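Local coordinates for xylanase and alpha-amylase inhibitor protein (Scadoxus multiflorus, PDB 3MU7) that inhibits both xylanase and alpha-amylase, and is built on the TIM-barrel fold of the family 18 glycosyl hydrolases, at residues Asp14-Ser17 and Leu18-Cys22; Pro58-Lys61 and His62-Lys66; Asn90-Ala93 and Val94-His97; Ala137-Leu140 and Ser141-Leu145; Asn241-Ser245 and Thr246-Gly250. All coordinates share one frame; numbering follows the deposited sequence.

Interaction 1 of 5, residues Asp14-Ser17 and Leu18-Cys22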
# COMPACT_ATOMS: atom_id res chain seq x y z
N ASP A 14 -16.50 5.86 8.93
CA ASP A 14 -16.64 7.26 9.29
C ASP A 14 -15.42 8.11 8.99
O ASP A 14 -15.34 9.25 9.43
CB ASP A 14 -17.03 7.40 10.75
CG ASP A 14 -18.31 6.67 11.06
OD1 ASP A 14 -19.33 6.97 10.41
OD2 ASP A 14 -18.28 5.76 11.90
N GLU A 15 -14.47 7.57 8.23
CA GLU A 15 -13.25 8.31 7.93
C GLU A 15 -13.49 9.46 6.95
O GLU A 15 -14.46 9.47 6.18
CB GLU A 15 -12.17 7.38 7.38
CG GLU A 15 -12.39 6.94 5.95
CD GLU A 15 -11.45 5.83 5.55
OE1 GLU A 15 -10.22 6.08 5.54
OE2 GLU A 15 -11.93 4.72 5.23
N ARG A 16 -12.57 10.42 6.98
CA ARG A 16 -12.48 11.48 5.99
C ARG A 16 -12.58 10.86 4.59
O ARG A 16 -11.91 9.86 4.30
CB ARG A 16 -11.14 12.19 6.16
CG ARG A 16 -10.83 13.26 5.12
CD ARG A 16 -9.45 13.87 5.32
NE ARG A 16 -8.40 12.86 5.22
CZ ARG A 16 -7.14 13.03 5.61
NH1 ARG A 16 -6.74 14.19 6.12
NH2 ARG A 16 -6.28 12.03 5.49
N SER A 17 -13.40 11.44 3.72
CA SER A 17 -13.66 10.89 2.40
C SER A 17 -12.38 10.75 1.57
O SER A 17 -11.38 11.42 1.83
CB SER A 17 -14.66 11.75 1.64
OG SER A 17 -14.05 12.96 1.24
N LEU A 18 -12.44 9.91 0.55
CA LEU A 18 -11.30 9.74 -0.34
C LEU A 18 -10.94 11.07 -1.00
O LEU A 18 -9.77 11.46 -1.02
CB LEU A 18 -11.60 8.67 -1.38
CG LEU A 18 -10.52 8.46 -2.45
CD1 LEU A 18 -9.17 8.15 -1.82
CD2 LEU A 18 -10.92 7.35 -3.38
N GLU A 19 -11.93 11.78 -1.52
CA GLU A 19 -11.65 13.06 -2.17
C GLU A 19 -11.05 14.09 -1.20
O GLU A 19 -10.11 14.80 -1.56
CB GLU A 19 -12.87 13.61 -2.93
CG GLU A 19 -14.09 13.86 -2.06
CD GLU A 19 -15.39 13.99 -2.84
OE1 GLU A 19 -15.38 13.86 -4.08
OE2 GLU A 19 -16.44 14.18 -2.19
N ALA A 20 -11.56 14.15 0.04
CA ALA A 20 -11.00 15.08 1.03
C ALA A 20 -9.59 14.67 1.46
O ALA A 20 -8.74 15.52 1.73
CB ALA A 20 -11.92 15.21 2.22
N THR A 21 -9.34 13.37 1.50
CA THR A 21 -8.01 12.86 1.80
C THR A 21 -7.02 13.38 0.76
O THR A 21 -5.96 13.93 1.09
CB THR A 21 -8.05 11.32 1.86
OG1 THR A 21 -8.86 10.94 2.97
CG2 THR A 21 -6.67 10.71 2.02
N CYS A 22 -7.39 13.28 -0.51
CA CYS A 22 -6.55 13.80 -1.58
C CYS A 22 -6.40 15.32 -1.51
O CYS A 22 -5.32 15.83 -1.77
CB CYS A 22 -7.09 13.36 -2.93
SG CYS A 22 -6.88 11.58 -3.08
O HOH W 1 -15.75 14.99 0.83

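Interaction 2 of 5, residues Pro58-Lys61 and His62-Lys66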
# COMPACT_ATOMS: atom_id res chain seq x y z
N PRO A 58 -16.04 8.97 -8.79
CA PRO A 58 -15.66 10.38 -8.98
C PRO A 58 -14.57 10.84 -8.02
O PRO A 58 -13.81 11.76 -8.33
CB PRO A 58 -16.96 11.14 -8.72
CG PRO A 58 -17.78 10.24 -7.89
CD PRO A 58 -17.45 8.85 -8.37
N GLN A 59 -14.49 10.20 -6.85
CA GLN A 59 -13.47 10.56 -5.87
C GLN A 59 -12.08 10.14 -6.32
O GLN A 59 -11.11 10.89 -6.14
CB GLN A 59 -13.81 9.95 -4.52
CG GLN A 59 -15.18 10.30 -3.99
CD GLN A 59 -15.28 9.95 -2.53
OE1 GLN A 59 -14.59 10.53 -1.70
NE2 GLN A 59 -16.10 8.94 -2.20
N ILE A 60 -11.98 8.95 -6.90
CA ILE A 60 -10.73 8.48 -7.50
C ILE A 60 -10.29 9.46 -8.58
O ILE A 60 -9.13 9.89 -8.62
CB ILE A 60 -10.91 7.06 -8.10
CG1 ILE A 60 -11.11 6.02 -7.00
CG2 ILE A 60 -9.71 6.69 -8.95
CD1 ILE A 60 -11.80 4.75 -7.47
N LYS A 61 -11.22 9.83 -9.46
CA LYS A 61 -10.91 10.75 -10.55
C LYS A 61 -10.47 12.11 -10.01
O LYS A 61 -9.55 12.72 -10.54
CB LYS A 61 -12.10 10.90 -11.50
CG LYS A 61 -12.41 9.65 -12.29
CD LYS A 61 -13.69 9.84 -13.09
CE LYS A 61 -14.08 8.59 -13.84
NZ LYS A 61 -15.34 8.80 -14.61
N HIS A 62 -11.13 12.57 -8.96
CA HIS A 62 -10.72 13.83 -8.35
C HIS A 62 -9.28 13.74 -7.82
O HIS A 62 -8.46 14.63 -8.06
CB HIS A 62 -11.66 14.24 -7.22
CG HIS A 62 -11.21 15.49 -6.53
ND1 HIS A 62 -11.26 16.72 -7.13
CD2 HIS A 62 -10.65 15.68 -5.31
CE1 HIS A 62 -10.77 17.63 -6.31
NE2 HIS A 62 -10.39 17.03 -5.20
N CYS A 63 -8.98 12.67 -7.10
CA CYS A 63 -7.62 12.41 -6.62
C CYS A 63 -6.61 12.46 -7.76
O CYS A 63 -5.58 13.14 -7.65
CB CYS A 63 -7.56 11.04 -5.95
SG CYS A 63 -8.37 10.99 -4.33
N GLN A 64 -6.91 11.76 -8.85
CA GLN A 64 -6.00 11.70 -9.98
C GLN A 64 -5.82 13.06 -10.64
O GLN A 64 -4.73 13.40 -11.08
CB GLN A 64 -6.48 10.65 -10.98
CG GLN A 64 -6.37 9.24 -10.42
CD GLN A 64 -7.08 8.20 -11.25
OE1 GLN A 64 -8.11 8.48 -11.87
NE2 GLN A 64 -6.56 6.99 -11.25
N SER A 65 -6.89 13.85 -10.68
CA SER A 65 -6.82 15.21 -11.22
C SER A 65 -5.91 16.11 -10.38
O SER A 65 -5.41 17.12 -10.86
CB SER A 65 -8.22 15.82 -11.35
OG SER A 65 -8.71 16.31 -10.11
N LYS A 66 -5.70 15.72 -9.12
CA LYS A 66 -4.80 16.44 -8.21
C LYS A 66 -3.41 15.79 -8.18
O LYS A 66 -2.62 16.07 -7.27
CB LYS A 66 -5.39 16.48 -6.79
CG LYS A 66 -6.74 17.18 -6.65
CD LYS A 66 -6.65 18.68 -6.89
CE LYS A 66 -6.08 19.42 -5.69
NZ LYS A 66 -7.05 19.52 -4.56

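Interaction 3 of 5, residues Asn90-Ala93 and Val94-His97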
# COMPACT_ATOMS: atom_id res chain seq x y z
N ASN A 90 -4.13 -16.58 -12.16
CA ASN A 90 -4.66 -16.14 -13.46
C ASN A 90 -5.97 -15.38 -13.26
O ASN A 90 -6.15 -14.28 -13.78
CB ASN A 90 -4.88 -17.38 -14.34
CG ASN A 90 -5.34 -17.06 -15.78
OD1 ASN A 90 -4.90 -16.07 -16.41
ND2 ASN A 90 -6.11 -17.99 -16.36
N ASP A 91 -6.87 -15.98 -12.50
CA ASP A 91 -8.19 -15.41 -12.28
C ASP A 91 -8.12 -14.04 -11.63
O ASP A 91 -8.79 -13.10 -12.06
CB ASP A 91 -9.04 -16.34 -11.41
CG ASP A 91 -9.36 -17.65 -12.09
OD1 ASP A 91 -9.19 -17.75 -13.32
OD2 ASP A 91 -9.79 -18.58 -11.37
N LEU A 92 -7.32 -13.93 -10.58
CA LEU A 92 -7.20 -12.65 -9.91
C LEU A 92 -6.53 -11.61 -10.81
O LEU A 92 -6.98 -10.46 -10.85
CB LEU A 92 -6.46 -12.79 -8.58
CG LEU A 92 -6.38 -11.53 -7.71
CD1 LEU A 92 -7.78 -10.96 -7.41
CD2 LEU A 92 -5.64 -11.81 -6.42
N ALA A 93 -5.49 -12.00 -11.55
CA ALA A 93 -4.83 -11.07 -12.46
C ALA A 93 -5.79 -10.50 -13.49
O ALA A 93 -5.84 -9.29 -13.71
CB ALA A 93 -3.64 -11.73 -13.14
N VAL A 94 -6.57 -11.37 -14.12
CA VAL A 94 -7.52 -10.95 -15.15
C VAL A 94 -8.62 -10.07 -14.55
O VAL A 94 -8.98 -9.03 -15.10
CB VAL A 94 -8.11 -12.16 -15.91
CG1 VAL A 94 -9.28 -11.76 -16.81
CG2 VAL A 94 -7.02 -12.84 -16.73
N TYR A 95 -9.14 -10.49 -13.39
CA TYR A 95 -10.17 -9.72 -12.70
C TYR A 95 -9.69 -8.30 -12.40
O TYR A 95 -10.40 -7.33 -12.67
CB TYR A 95 -10.57 -10.44 -11.42
CG TYR A 95 -11.44 -9.64 -10.47
CD1 TYR A 95 -12.82 -9.54 -10.68
CD2 TYR A 95 -10.89 -8.99 -9.37
CE1 TYR A 95 -13.62 -8.79 -9.81
CE2 TYR A 95 -11.68 -8.26 -8.50
CZ TYR A 95 -13.04 -8.17 -8.73
OH TYR A 95 -13.80 -7.43 -7.86
N LEU A 96 -8.49 -8.18 -11.83
CA LEU A 96 -7.93 -6.88 -11.50
C LEU A 96 -7.71 -6.03 -12.75
O LEU A 96 -8.03 -4.84 -12.77
CB LEU A 96 -6.62 -7.02 -10.74
CG LEU A 96 -6.73 -7.62 -9.34
CD1 LEU A 96 -5.33 -7.92 -8.81
CD2 LEU A 96 -7.52 -6.72 -8.38
N HIS A 97 -7.17 -6.65 -13.78
CA HIS A 97 -6.88 -5.95 -15.02
C HIS A 97 -8.12 -5.41 -15.70
O HIS A 97 -8.17 -4.24 -16.03
CB HIS A 97 -6.11 -6.88 -15.95
CG HIS A 97 -5.47 -6.17 -17.10
ND1 HIS A 97 -5.54 -6.67 -18.37
CD2 HIS A 97 -4.70 -5.07 -17.16
CE1 HIS A 97 -4.87 -5.88 -19.17
NE2 HIS A 97 -4.39 -4.88 -18.48

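Interaction 4 of 5, residues Ala137-Leu140 and Ser141-Leu145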
# COMPACT_ATOMS: atom_id res chain seq x y z
N ALA A 137 1.97 -11.72 -9.81
CA ALA A 137 2.81 -10.59 -10.19
C ALA A 137 3.30 -10.71 -11.63
O ALA A 137 3.32 -9.73 -12.36
CB ALA A 137 3.98 -10.43 -9.23
N ASN A 138 3.69 -11.92 -12.04
CA ASN A 138 4.15 -12.13 -13.42
C ASN A 138 3.08 -11.77 -14.44
O ASN A 138 3.37 -11.14 -15.46
CB ASN A 138 4.59 -13.58 -13.64
CG ASN A 138 5.91 -13.91 -13.00
OD1 ASN A 138 6.67 -13.04 -12.61
ND2 ASN A 138 6.19 -15.19 -12.92
N ILE A 139 1.85 -12.18 -14.18
CA ILE A 139 0.77 -11.92 -15.12
C ILE A 139 0.40 -10.43 -15.14
O ILE A 139 0.26 -9.84 -16.20
CB ILE A 139 -0.45 -12.83 -14.88
CG1 ILE A 139 -0.05 -14.31 -14.97
CG2 ILE A 139 -1.56 -12.51 -15.89
CD1 ILE A 139 -1.13 -15.28 -14.56
N LEU A 140 0.28 -9.83 -13.96
CA LEU A 140 0.04 -8.39 -13.90
C LEU A 140 1.16 -7.60 -14.57
O LEU A 140 0.91 -6.65 -15.31
CB LEU A 140 -0.16 -7.92 -12.46
CG LEU A 140 -1.46 -8.35 -11.79
CD1 LEU A 140 -1.40 -8.03 -10.31
CD2 LEU A 140 -2.67 -7.69 -12.42
N SER A 141 2.41 -8.01 -14.33
CA SER A 141 3.55 -7.34 -14.94
C SER A 141 3.53 -7.48 -16.46
O SER A 141 3.86 -6.54 -17.17
CB SER A 141 4.85 -7.87 -14.33
OG SER A 141 5.98 -7.21 -14.88
N SER A 142 3.12 -8.65 -16.95
CA SER A 142 2.91 -8.85 -18.39
C SER A 142 1.90 -7.84 -18.93
O SER A 142 2.11 -7.25 -19.99
CB SER A 142 2.43 -10.28 -18.66
OG SER A 142 2.20 -10.48 -20.05
N PHE A 143 0.81 -7.63 -18.20
CA PHE A 143 -0.20 -6.64 -18.58
C PHE A 143 0.35 -5.21 -18.57
O PHE A 143 -0.03 -4.40 -19.41
CB PHE A 143 -1.43 -6.73 -17.66
CG PHE A 143 -2.20 -8.02 -17.77
CD1 PHE A 143 -2.17 -8.79 -18.93
CD2 PHE A 143 -2.99 -8.45 -16.71
CE1 PHE A 143 -2.90 -9.98 -19.02
CE2 PHE A 143 -3.73 -9.63 -16.79
CZ PHE A 143 -3.68 -10.39 -17.94
N ARG A 144 1.24 -4.92 -17.62
CA ARG A 144 1.94 -3.63 -17.51
C ARG A 144 2.71 -3.31 -18.80
O ARG A 144 2.90 -2.13 -19.15
CB ARG A 144 2.89 -3.69 -16.29
CG ARG A 144 3.62 -2.42 -15.87
CD ARG A 144 4.17 -2.53 -14.42
NE ARG A 144 5.12 -3.64 -14.23
CZ ARG A 144 5.79 -3.89 -13.10
NH1 ARG A 144 5.64 -3.12 -12.03
NH2 ARG A 144 6.61 -4.94 -13.04
N LEU A 145 3.12 -4.36 -19.51
CA LEU A 145 3.92 -4.28 -20.72
C LEU A 145 3.11 -4.34 -22.02
O LEU A 145 3.67 -4.18 -23.11
CB LEU A 145 4.93 -5.44 -20.74
CG LEU A 145 6.12 -5.40 -19.78
CD1 LEU A 145 6.73 -6.79 -19.65
CD2 LEU A 145 7.17 -4.40 -20.25

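Interaction 5 of 5, residues Asn241-Ser245 and Thr246-Gly250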
# COMPACT_ATOMS: atom_id res chain seq x y z
N ASN A 241 19.62 9.60 7.84
CA ASN A 241 20.21 8.36 7.30
C ASN A 241 19.39 7.83 6.10
O ASN A 241 19.95 7.49 5.13
CB ASN A 241 20.32 7.33 8.40
CG ASN A 241 21.32 6.24 8.10
OD1 ASN A 241 21.80 6.16 7.02
ND2 ASN A 241 21.74 5.52 9.12
N ALA A 242 18.08 7.80 6.21
CA ALA A 242 17.26 7.31 5.11
C ALA A 242 17.50 8.05 3.82
O ALA A 242 17.57 7.48 2.80
CB ALA A 242 15.79 7.38 5.48
N GLN A 243 17.61 9.36 3.89
CA GLN A 243 17.86 10.19 2.71
C GLN A 243 19.21 9.93 2.04
O GLN A 243 19.42 10.35 0.90
CB GLN A 243 17.70 11.68 3.05
CG GLN A 243 16.24 12.12 3.12
CD GLN A 243 16.03 13.40 3.91
OE1 GLN A 243 16.98 14.15 4.19
NE2 GLN A 243 14.79 13.67 4.27
N ASP A 244 20.11 9.24 2.74
CA ASP A 244 21.40 8.84 2.17
C ASP A 244 21.27 7.64 1.22
O ASP A 244 22.22 7.28 0.52
CB ASP A 244 22.42 8.55 3.28
CG ASP A 244 23.84 8.50 2.76
OD1 ASP A 244 24.28 9.47 2.11
OD2 ASP A 244 24.52 7.47 2.99
N SER A 245 20.09 7.01 1.21
CA SER A 245 19.84 5.91 0.29
C SER A 245 19.25 6.38 -1.03
O SER A 245 18.31 7.17 -1.07
CB SER A 245 18.89 4.88 0.91
OG SER A 245 18.51 3.92 -0.06
N THR A 246 19.81 5.87 -2.12
CA THR A 246 19.30 6.13 -3.46
C THR A 246 17.90 5.55 -3.67
O THR A 246 17.19 5.94 -4.59
CB THR A 246 20.25 5.58 -4.55
OG1 THR A 246 20.43 4.17 -4.35
CG2 THR A 246 21.62 6.27 -4.49
N LYS A 247 17.51 4.63 -2.78
CA LYS A 247 16.20 4.00 -2.85
C LYS A 247 15.15 4.66 -1.97
O LYS A 247 14.01 4.23 -1.96
CB LYS A 247 16.30 2.52 -2.46
CG LYS A 247 16.96 1.62 -3.47
CD LYS A 247 16.82 0.18 -3.02
CE LYS A 247 17.76 -0.73 -3.75
NZ LYS A 247 17.99 -1.94 -2.92
N PHE A 248 15.51 5.69 -1.20
CA PHE A 248 14.56 6.30 -0.28
C PHE A 248 13.37 6.88 -1.04
O PHE A 248 13.53 7.79 -1.84
CB PHE A 248 15.23 7.39 0.55
CG PHE A 248 14.28 8.14 1.45
CD1 PHE A 248 13.66 7.50 2.51
CD2 PHE A 248 14.02 9.48 1.22
CE1 PHE A 248 12.79 8.20 3.35
CE2 PHE A 248 13.14 10.19 2.05
CZ PHE A 248 12.53 9.54 3.12
N GLY A 249 12.18 6.34 -0.78
CA GLY A 249 10.98 6.80 -1.49
C GLY A 249 10.19 7.83 -0.72
O GLY A 249 9.51 8.67 -1.32
N GLY A 250 10.27 7.79 0.60
CA GLY A 250 9.43 8.60 1.47
C GLY A 250 8.88 7.74 2.59
O GLY A 250 9.51 6.76 3.00

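Interaction 1 of 5, residues Asp14-Ser17 and Leu18-Cys22
Ser-17 and Ala-20 meet through a capping bond: Ser-17 OG accepts the N-H of Ala-20 at 3.0 Å, nearly head-on (158° at the hydrogen). A chi1 of 72° tucks the hydroxyl between the residue's own N and carbonyl carbon, turning it back over the first turn of the helix, where amide N-H groups lack carbonyl partners. A small hydroxyl suits this place. The same OG lies 2.7 Å from a water that donates to Glu-19 OE2. The carbonyl of Ser-17 is gripped twice by one residue: Thr-21 N reaches Ser-17 O at 2.8 Å, and Thr-21 OG1 donates to Ser-17 O, also at 2.8 Å but from well above the carbonyl plane. With its proton spent there, Thr-21 OG1 can accept from Arg-16 NE at 3.0 Å, a bent bond tilted from the guanidinium plane. The arginine chain crosses the threonine at about a right angle, its CG 3.7 Å from Ala-20 CB, where a bare methyl leaves room. Further out, Ser-256 OG pairs with Thr-21 OG1 and Arg-16 NH2, and Tyr-27 OH also meets NH2. This is a serine N-cap, opening helix 18-23 after the first strand of the TIM barrel.

Interaction 2 of 5, residues Pro58-Lys61 and His62-Lys66
Cys-63 N donates to Gln-59 O at 2.9 Å in a nearly straight bond (170°), one of four successive i to i+4 bonds that also join His-62 to Pro-58, Gln-64 to Ile-60 and Ser-65 to Lys-61. Near the end of helix 56-65, Ser-65 OG bends back onto the carbonyl of its own turn, Ser-65 OG to His-62 O being 2.7 Å; a chi1 of 80° brings the hydroxyl there, sealing a carbonyl to which Lys-66 N gives only a weak bond. Beyond these bonds, Ile-60 and Gln-64 run side by side. The aliphatic stem of glutamine passes over the backbone, with Gln-64 CG 3.4 Å from Ile-60 O, and its amide rests on the isoleucine branch, Gln-64 CD lying 3.8 Å from Ile-60 CG2. Gln-64 NE2 then bonds to Val-117 O and Asp-119. On another side of the helix, Lys-66 CG lies over one face of the His-62 imidazole, toward its rim, and His-62 NE2 and Lys-66 NZ both reach Asp-23 OD1. Chemically, the helix thus divides its labour: apolar Ile-60 packs inward, while Gln-64, His-62 and Lys-66 tie their polar ends to residues outside the helix.

Interaction 3 of 5, residues Asn90-Ala93 and Val94-His97
Asn-90 O receives Val-94 N at 3.0 Å, and the next three residues repeat this i to i+4 bond, so that both segments form one unbroken alpha helix, part of helix 86-101 on the outside of the TIM barrel. The four bonds are evenly long and fairly straight. Of the side chains, Leu-92 and Leu-96 carry the apolar contact, crossing obliquely on the face turned to the barrel strands. A chi1 of -67° sets the Leu-96 branch beside its own N and over the preceding turn: Leu-96 CG comes within 3.2 Å of Leu-92 O, and Leu-96 CD1 lies 3.9 Å from Leu-92 CG. Leu-35, Leu-72 and Ile-74 of the strands receive these leucines, a branched shape suiting the space between helix and sheet. Leu-92 CD1 also approaches the Tyr-95 ring at CD2, 4.2 Å away. Ala-93 has only a methyl, which lets helix 133-144 come close at Leu-136 and Ile-139, and His-97 stacks its ring on Phe-143 of that helix. On the more open side, Asn-90 and Val-94 lie alongside each other, pointing the same way; there Val-94 CG2 lies 3.4 Å from Asn-90 O and 3.9 Å from Asn-90 OD1.

Interaction 4 of 5, residues Ala137-Leu140 and Ser141-Leu145
Ile-139 and Phe-143, one turn apart on helix 133-144, lie side by side and point the same way; the helix is the crossover of a beta-alpha-beta unit between strands 120-125 and 151-154 of the TIM barrel. The phenylalanine ring is swung beside its own backbone N (chi1 -66°), and a chi2 of -25° lays it over the previous turn, where Ile-139 O sits above one face toward the rim. That same oxygen takes the helical bond from Phe-143 N at 3.0 Å, so backbone and ring both close over it. The far end of the ring reaches the isoleucine branch: Ile-139 CG2 is 3.6 Å from Phe-143 CZ. A beta-branched residue serves well here, since CG2, anti to its own N, reaches the ring while CG1 leads another way. Leu-140 packs on Phe-123 and Leu-152 of the strands, and its CD2 is only loosely near Phe-143 CD2, at 4.4 Å. Arg-144 takes its guanidinium out to a salt bridge with Asp-175 and a bond to Thr-173 O. At Ser-141 the helix is regular: its CB lies 3.1 Å from Ala-137 O, the carbonyl that accepts Ser-141 N at 2.8 Å.

Interaction 5 of 5, residues Asn241-Ser245 and Thr246-Gly250
Ser-245 OG accepts the backbone N-H of Lys-247 at 3.0 Å, with 150° at the hydrogen: a serine side chain bonded to the amide two residues on, which is an ST turn. The hydroxyl stands anti to its own N (chi1 172°), a setting that swings it beside the carbonyl carbon and under the following peptides. On the same residue, Ser-245 O takes Phe-248 N at 3.2 Å, closing a type I beta turn; the donor comes from far above the carbonyl plane. A preceding type I turn, from Ala-242 to Ser-245, is closed by Ser-245 N on Ala-242 O at 3.0 Å, so Ser-245 belongs to both turns and uses its N, O and OG. Over this double bend folds the ring of Phe-248, met on one side by Ala-242 and Gln-243: Ala-242 CB is 3.7 Å from Phe-248 CD1, and Gln-243 CG, lying alongside, 3.8 Å from Phe-248 CE2. Gly-250 N lies over the ring centre on the other side, so the ring is held between these residues and the strand. Here a small alanine lets the ring approach, and the methylenes of glutamine give a long chain an apolar flank. Gly-250 has backbone angles at which a side chain would strike the preceding carbonyl. Lys-247 sends NZ to the carbonyls of Ser-205, in helix 195-207, and Ala-208, just after it. The N, O and OG of one serine and one phenylalanine ring probably help to set how the chain passes from helix 231-242 to strand 248-254.

Followed from the N terminus, the five contacts come in series; none nests in or crosses another, and each closes only a helical turn or a tight bend. Interaction 1 starts helix 18-23 after strand 5-9. Interaction 2, in helix 56-65, lies beside it: the Cys-22 to Cys-63 disulfide and the bond from Glu-19 N to Gln-59 OE1 couple the two helices. Interactions 3 and 4, with centres about 10 Å apart, belong to adjacent helices, packed where Ala-93 meets Ile-139. Interaction 5 connects helix 231-242 to strand 248-254, which pairs with strand 5-9 and so closes the barrel; its centre is about 33 Å from that of interaction 3, across the chain's centre.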